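Local coordinates for protein Ifi204 (Mus musculus domesticus, PDB 5YZW) that recognises DNA through its HIN domain and probably acts as an interferon-inducible DNA sensor of the PYHIN family in innate immunity, at residues R31-T36 with S55-R60; K128-E131 with I136-G139. One frame throughout, in Å; residues are numbered along the deposited sequence.

Contact 1: residues R31-T36 with S55-R60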
loop_
_atom_site.group_PDB
_atom_site.type_symbol
_atom_site.label_atom_id
_atom_site.label_comp_id
_atom_site.label_asym_id
_atom_site.label_seq_id
_atom_site.Cartn_x
_atom_site.Cartn_y
_atom_site.Cartn_z
ATOM N N ARG A 31 -10.273 9.432 -6.856
ATOM C CA ARG A 31 -8.825 9.274 -6.838
ATOM C C ARG A 31 -8.292 9.082 -5.422
ATOM O O ARG A 31 -8.864 9.583 -4.441
ATOM C CB ARG A 31 -8.118 10.480 -7.482
ATOM C CG ARG A 31 -8.698 10.894 -8.833
ATOM C CD ARG A 31 -7.949 10.259 -10.010
ATOM N NE ARG A 31 -6.573 10.734 -10.177
ATOM C CZ ARG A 31 -5.728 10.228 -11.075
ATOM N NH1 ARG A 31 -6.133 9.238 -11.867
ATOM N NH2 ARG A 31 -4.490 10.706 -11.191
ATOM N N MET A 32 -7.165 8.375 -5.335
ATOM C CA MET A 32 -6.479 8.169 -4.069
ATOM C C MET A 32 -5.005 7.930 -4.374
ATOM O O MET A 32 -4.631 7.692 -5.526
ATOM C CB MET A 32 -7.100 6.995 -3.303
ATOM C CG MET A 32 -6.628 5.643 -3.806
ATOM S SD MET A 32 -7.471 4.272 -3.012
ATOM C CE MET A 32 -6.573 4.201 -1.452
ATOM N N PHE A 33 -4.155 8.036 -3.339
ATOM C CA PHE A 33 -2.838 7.407 -3.387
ATOM C C PHE A 33 -2.516 6.805 -2.026
ATOM O O PHE A 33 -3.221 7.028 -1.030
ATOM C CB PHE A 33 -1.718 8.353 -3.861
ATOM C CG PHE A 33 -1.542 9.594 -3.011
ATOM C CD1 PHE A 33 -0.733 9.570 -1.881
ATOM C CD2 PHE A 33 -2.152 10.779 -3.361
ATOM C CE1 PHE A 33 -0.535 10.736 -1.085
ATOM C CE2 PHE A 33 -1.975 11.948 -2.577
ATOM C CZ PHE A 33 -1.168 11.913 -1.442
ATOM N N HIS A 34 -1.455 5.997 -2.006
ATOM C CA HIS A 34 -0.965 5.320 -0.812
ATOM C C HIS A 34 0.354 5.955 -0.396
ATOM O O HIS A 34 1.144 6.378 -1.248
ATOM C CB HIS A 34 -0.735 3.822 -1.061
ATOM C CG HIS A 34 -1.986 3.002 -1.120
ATOM N ND1 HIS A 34 -2.542 2.403 -0.009
ATOM C CD2 HIS A 34 -2.763 2.645 -2.167
ATOM C CE1 HIS A 34 -3.628 1.740 -0.368
ATOM N NE2 HIS A 34 -3.789 1.878 -1.671
ATOM N N ALA A 35 0.587 6.025 0.914
ATOM C CA ALA A 35 1.839 6.530 1.453
ATOM C C ALA A 35 2.234 5.679 2.645
ATOM O O ALA A 35 1.376 5.142 3.357
ATOM C CB ALA A 35 1.735 8.005 1.894
ATOM N N THR A 36 3.541 5.556 2.852
ATOM C CA THR A 36 4.104 5.051 4.095
ATOM C C THR A 36 4.757 6.219 4.831
ATOM O O THR A 36 5.482 7.007 4.210
ATOM C CB THR A 36 5.107 3.932 3.806
ATOM O OG1 THR A 36 4.402 2.820 3.238
ATOM C CG2 THR A 36 5.781 3.473 5.086
ATOM N N SER A 55 1.025 17.154 -3.478
ATOM C CA SER A 55 2.133 18.092 -3.286
ATOM C C SER A 55 2.748 18.040 -1.892
ATOM O O SER A 55 3.840 18.578 -1.704
ATOM C CB SER A 55 1.680 19.529 -3.562
ATOM O OG SER A 55 0.658 19.911 -2.661
ATOM N N LYS A 56 2.102 17.421 -0.914
ATOM C CA LYS A 56 2.684 17.350 0.421
ATOM C C LYS A 56 3.246 15.983 0.789
ATOM O O LYS A 56 4.102 15.894 1.684
ATOM C CB LYS A 56 1.648 17.776 1.469
ATOM C CG LYS A 56 1.403 19.289 1.420
ATOM C CD LYS A 56 0.247 19.709 2.302
ATOM C CE LYS A 56 -0.170 21.144 1.990
ATOM N NZ LYS A 56 -1.216 21.598 2.950
ATOM N N PHE A 57 2.817 14.920 0.118
ATOM C CA PHE A 57 3.379 13.603 0.399
ATOM C C PHE A 57 4.558 13.355 -0.545
ATOM O O PHE A 57 4.532 12.506 -1.445
ATOM C CB PHE A 57 2.301 12.536 0.301
ATOM C CG PHE A 57 1.396 12.494 1.494
ATOM C CD1 PHE A 57 0.373 13.431 1.640
ATOM C CD2 PHE A 57 1.585 11.544 2.494
ATOM C CE1 PHE A 57 -0.463 13.391 2.753
ATOM C CE2 PHE A 57 0.761 11.497 3.607
ATOM C CZ PHE A 57 -0.271 12.421 3.739
ATOM N N ILE A 58 5.593 14.152 -0.322
ATOM C CA ILE A 58 6.877 14.023 -1.003
ATOM C C ILE A 58 7.827 13.298 -0.059
ATOM O O ILE A 58 7.951 13.713 1.096
ATOM C CB ILE A 58 7.446 15.398 -1.387
ATOM C CG1 ILE A 58 6.445 16.162 -2.250
ATOM C CG2 ILE A 58 8.789 15.249 -2.087
ATOM C CD1 ILE A 58 6.068 15.418 -3.503
ATOM N N PRO A 59 8.490 12.227 -0.493
ATOM C CA PRO A 59 9.446 11.548 0.390
ATOM C C PRO A 59 10.411 12.532 1.044
ATOM O O PRO A 59 10.983 13.397 0.383
ATOM C CB PRO A 59 10.156 10.587 -0.561
ATOM C CG PRO A 59 9.044 10.198 -1.569
ATOM C CD PRO A 59 8.313 11.513 -1.779
ATOM N N ARG A 60 10.564 12.407 2.365
ATOM C CA ARG A 60 11.413 13.185 3.274
ATOM C C ARG A 60 10.738 14.463 3.776
ATOM O O ARG A 60 11.281 15.113 4.660
ATOM C CB ARG A 60 12.788 13.542 2.681
ATOM C CG ARG A 60 13.501 12.336 2.085
ATOM C CD ARG A 60 14.907 12.656 1.611
ATOM N NE ARG A 60 15.903 12.631 2.686
ATOM C CZ ARG A 60 16.035 11.695 3.632
ATOM N NH1 ARG A 60 15.258 10.619 3.678
ATOM N NH2 ARG A 60 16.991 11.834 4.540
#

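Contact 2: residues K128-E131 with I136-G139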
loop_
_atom_site.group_PDB
_atom_site.type_symbol
_atom_site.label_atom_id
_atom_site.label_comp_id
_atom_site.label_asym_id
_atom_site.label_seq_id
_atom_site.Cartn_x
_atom_site.Cartn_y
_atom_site.Cartn_z
ATOM N N LYS A 128 5.139 -16.742 -13.611
ATOM C CA LYS A 128 4.177 -17.282 -14.559
ATOM C C LYS A 128 3.010 -16.315 -14.675
ATOM O O LYS A 128 2.654 -15.632 -13.713
ATOM C CB LYS A 128 3.686 -18.676 -14.137
ATOM C CG LYS A 128 2.749 -19.328 -15.154
ATOM C CD LYS A 128 2.047 -20.563 -14.603
ATOM C CE LYS A 128 3.028 -21.537 -13.969
ATOM N NZ LYS A 128 2.732 -22.953 -14.363
ATOM N N LYS A 129 2.435 -16.241 -15.873
ATOM C CA LYS A 129 1.243 -15.445 -16.133
ATOM C C LYS A 129 0.242 -16.297 -16.896
ATOM O O LYS A 129 0.610 -16.969 -17.865
ATOM C CB LYS A 129 1.585 -14.181 -16.926
ATOM C CG LYS A 129 0.386 -13.381 -17.419
ATOM C CD LYS A 129 0.845 -12.079 -18.097
ATOM C CE LYS A 129 -0.286 -11.404 -18.869
ATOM N NZ LYS A 129 0.057 -10.048 -19.390
ATOM N N THR A 130 -1.009 -16.301 -16.436
ATOM C CA THR A 130 -2.097 -16.935 -17.168
ATOM C C THR A 130 -3.358 -16.102 -16.973
ATOM O O THR A 130 -3.515 -15.423 -15.952
ATOM C CB THR A 130 -2.372 -18.383 -16.718
ATOM O OG1 THR A 130 -3.319 -18.376 -15.645
ATOM C CG2 THR A 130 -1.099 -19.101 -16.253
ATOM N N GLU A 131 -4.258 -16.158 -17.962
ATOM C CA GLU A 131 -5.527 -15.443 -17.901
ATOM C C GLU A 131 -6.678 -16.400 -18.151
ATOM O O GLU A 131 -6.564 -17.307 -18.976
ATOM C CB GLU A 131 -5.591 -14.315 -18.923
ATOM C CG GLU A 131 -4.242 -13.759 -19.341
ATOM C CD GLU A 131 -4.365 -12.644 -20.373
ATOM O OE1 GLU A 131 -3.356 -12.347 -21.053
ATOM O OE2 GLU A 131 -5.469 -12.064 -20.494
ATOM N N ILE A 136 -6.628 -12.411 -14.127
ATOM C CA ILE A 136 -5.252 -12.693 -14.504
ATOM C C ILE A 136 -4.465 -13.130 -13.275
ATOM O O ILE A 136 -4.476 -12.457 -12.234
ATOM C CB ILE A 136 -4.603 -11.497 -15.220
ATOM C CG1 ILE A 136 -3.093 -11.662 -15.280
ATOM C CG2 ILE A 136 -4.970 -10.214 -14.536
ATOM C CD1 ILE A 136 -2.502 -10.768 -16.285
ATOM N N TYR A 137 -3.802 -14.274 -13.397
ATOM C CA TYR A 137 -3.160 -14.976 -12.292
ATOM C C TYR A 137 -1.652 -14.890 -12.482
ATOM O O TYR A 137 -1.122 -15.390 -13.479
ATOM C CB TYR A 137 -3.609 -16.443 -12.241
ATOM C CG TYR A 137 -5.106 -16.647 -12.081
ATOM C CD1 TYR A 137 -5.965 -16.570 -13.175
ATOM C CD2 TYR A 137 -5.661 -16.908 -10.835
ATOM C CE1 TYR A 137 -7.336 -16.746 -13.028
ATOM C CE2 TYR A 137 -7.028 -17.085 -10.676
ATOM C CZ TYR A 137 -7.863 -17.008 -11.776
ATOM O OH TYR A 137 -9.226 -17.191 -11.622
ATOM N N TYR A 138 -0.971 -14.257 -11.540
ATOM C CA TYR A 138 0.484 -14.141 -11.560
ATOM C C TYR A 138 1.069 -15.086 -10.517
ATOM O O TYR A 138 0.852 -14.901 -9.315
ATOM C CB TYR A 138 0.930 -12.708 -11.280
ATOM C CG TYR A 138 0.590 -11.701 -12.353
ATOM C CD1 TYR A 138 1.378 -11.589 -13.489
ATOM C CD2 TYR A 138 -0.475 -10.816 -12.201
ATOM C CE1 TYR A 138 1.093 -10.657 -14.469
ATOM C CE2 TYR A 138 -0.765 -9.872 -13.172
ATOM C CZ TYR A 138 0.027 -9.803 -14.310
ATOM O OH TYR A 138 -0.237 -8.878 -15.295
ATOM N N GLY A 139 1.802 -16.102 -10.967
ATOM C CA GLY A 139 2.616 -16.886 -10.055
ATOM C C GLY A 139 3.781 -16.046 -9.550
ATOM O O GLY A 139 4.572 -15.530 -10.356
#

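Contact 1: residues R31-T36 with S55-R60
Phe33 CG sits between its own backbone N and carbonyl carbon (chi1 59°), while the CG of Phe57 lies anti to its carbonyl carbon; together these torsions bring the two rings edge to face inside the first of the two OB-type halves of a HIN domain. Phe33 and Ala35, two residues apart on strand 30-38, both direct their CB atoms toward the loop that carries Phe57, so the same side of the strand packs against one aromatic side chain, that of Phe57. The pair is an offset edge-to-face stack, the edge of Phe33 turned to the face of Phe57, with ring centroids 5.5 Å apart and planes at 68°. CE1 of Phe33 reaches CB of Phe57 at 3.6 Å, and CG of Phe57 lies in the plane of the Phe33 ring, beyond its edge. No hydrogen bond crosses between the segments, and the three touching residues are buried. Phe57 is the centre of an inverse gamma turn, a tight bend that presents its side chain to the strand. Val48 of strand 43-48 touches both phenylalanine side chains, and Val18 of strand 11-25 also packs on Phe33. Further along the strand, the methyl CB of Ala35 meets Phe57 CD2 at 3.6 Å.

Contact 2: residues K128-E131 with I136-G139
Segments 128-131 and 136-139, parts of longer strands, run antiparallel, their short axes approaching to 4.7 Å with 165° between the N-to-C directions. Lys128 faces Gly139 and Thr130 faces Tyr137 as hydrogen-bonded pairs; Lys129 with Tyr138 and Glu131 with Ile136 alternate as non-hydrogen-bonded pairs. The Thr130-Tyr137 pair is joined by two bonds: Tyr137 N to Thr130 O, 2.8 Å and almost straight at 177°, and Thr130 N to Tyr137 O, 3.1 Å and in the carbonyl plane. Gly139 N reaches Lys128 O at 2.9 Å along a more bent path, tilted out of that carbonyl's plane. CA-H...O contacts supplement this ladder, among them Tyr138 CA to Lys128 O.

On the face shared by Lys129, Ile136 and Tyr138, the lysine has CG anti to its backbone N (chi1 172°) and runs fully extended. Lys129 CE presses on Ile136 CD1 at 3.5 Å, a tight carbon contact. Lys129 CD lies 3.9 Å from Tyr138 CE1 as the lysine and tyrosine run side by side in the same direction. The aliphatic stem thus packs on apolar neighbours while NZ goes on to a salt bridge with Glu161 and a hydrogen bond to the carbonyl of Cys160. On the other face, Thr130 OG1 comes to 3.9 Å from Tyr137 CB, and the Tyr137 ring also makes a cation-pi contact with Arg132. Alternating pair types mark an antiparallel ladder, and the short connection between strands 119-132 and 135-142 makes it a beta hairpin, in the second OB-type half of the HIN domain.

In the fold
From the N terminus, the chain enters the first sheet, and contact 1 is made when the loop following strand 43-48 folds back on strand 30-38, closing an 18-residue excursion that contains strand 43-48. The chain then completes this sheet, passes helices 96-103 and 108-112, and enters the second sheet, where contact 2 joins the neighbouring strands of a hairpin across a much shorter connection. The two loops neither nest nor cross: contact 1 closes before contact 2 opens. Their centres lie about 30 Å apart, on opposite sides of the chain's centre, and their nearest atoms are about 17 Å apart. Contact 1 thus ties loop to sheet, contact 2 strand to strand.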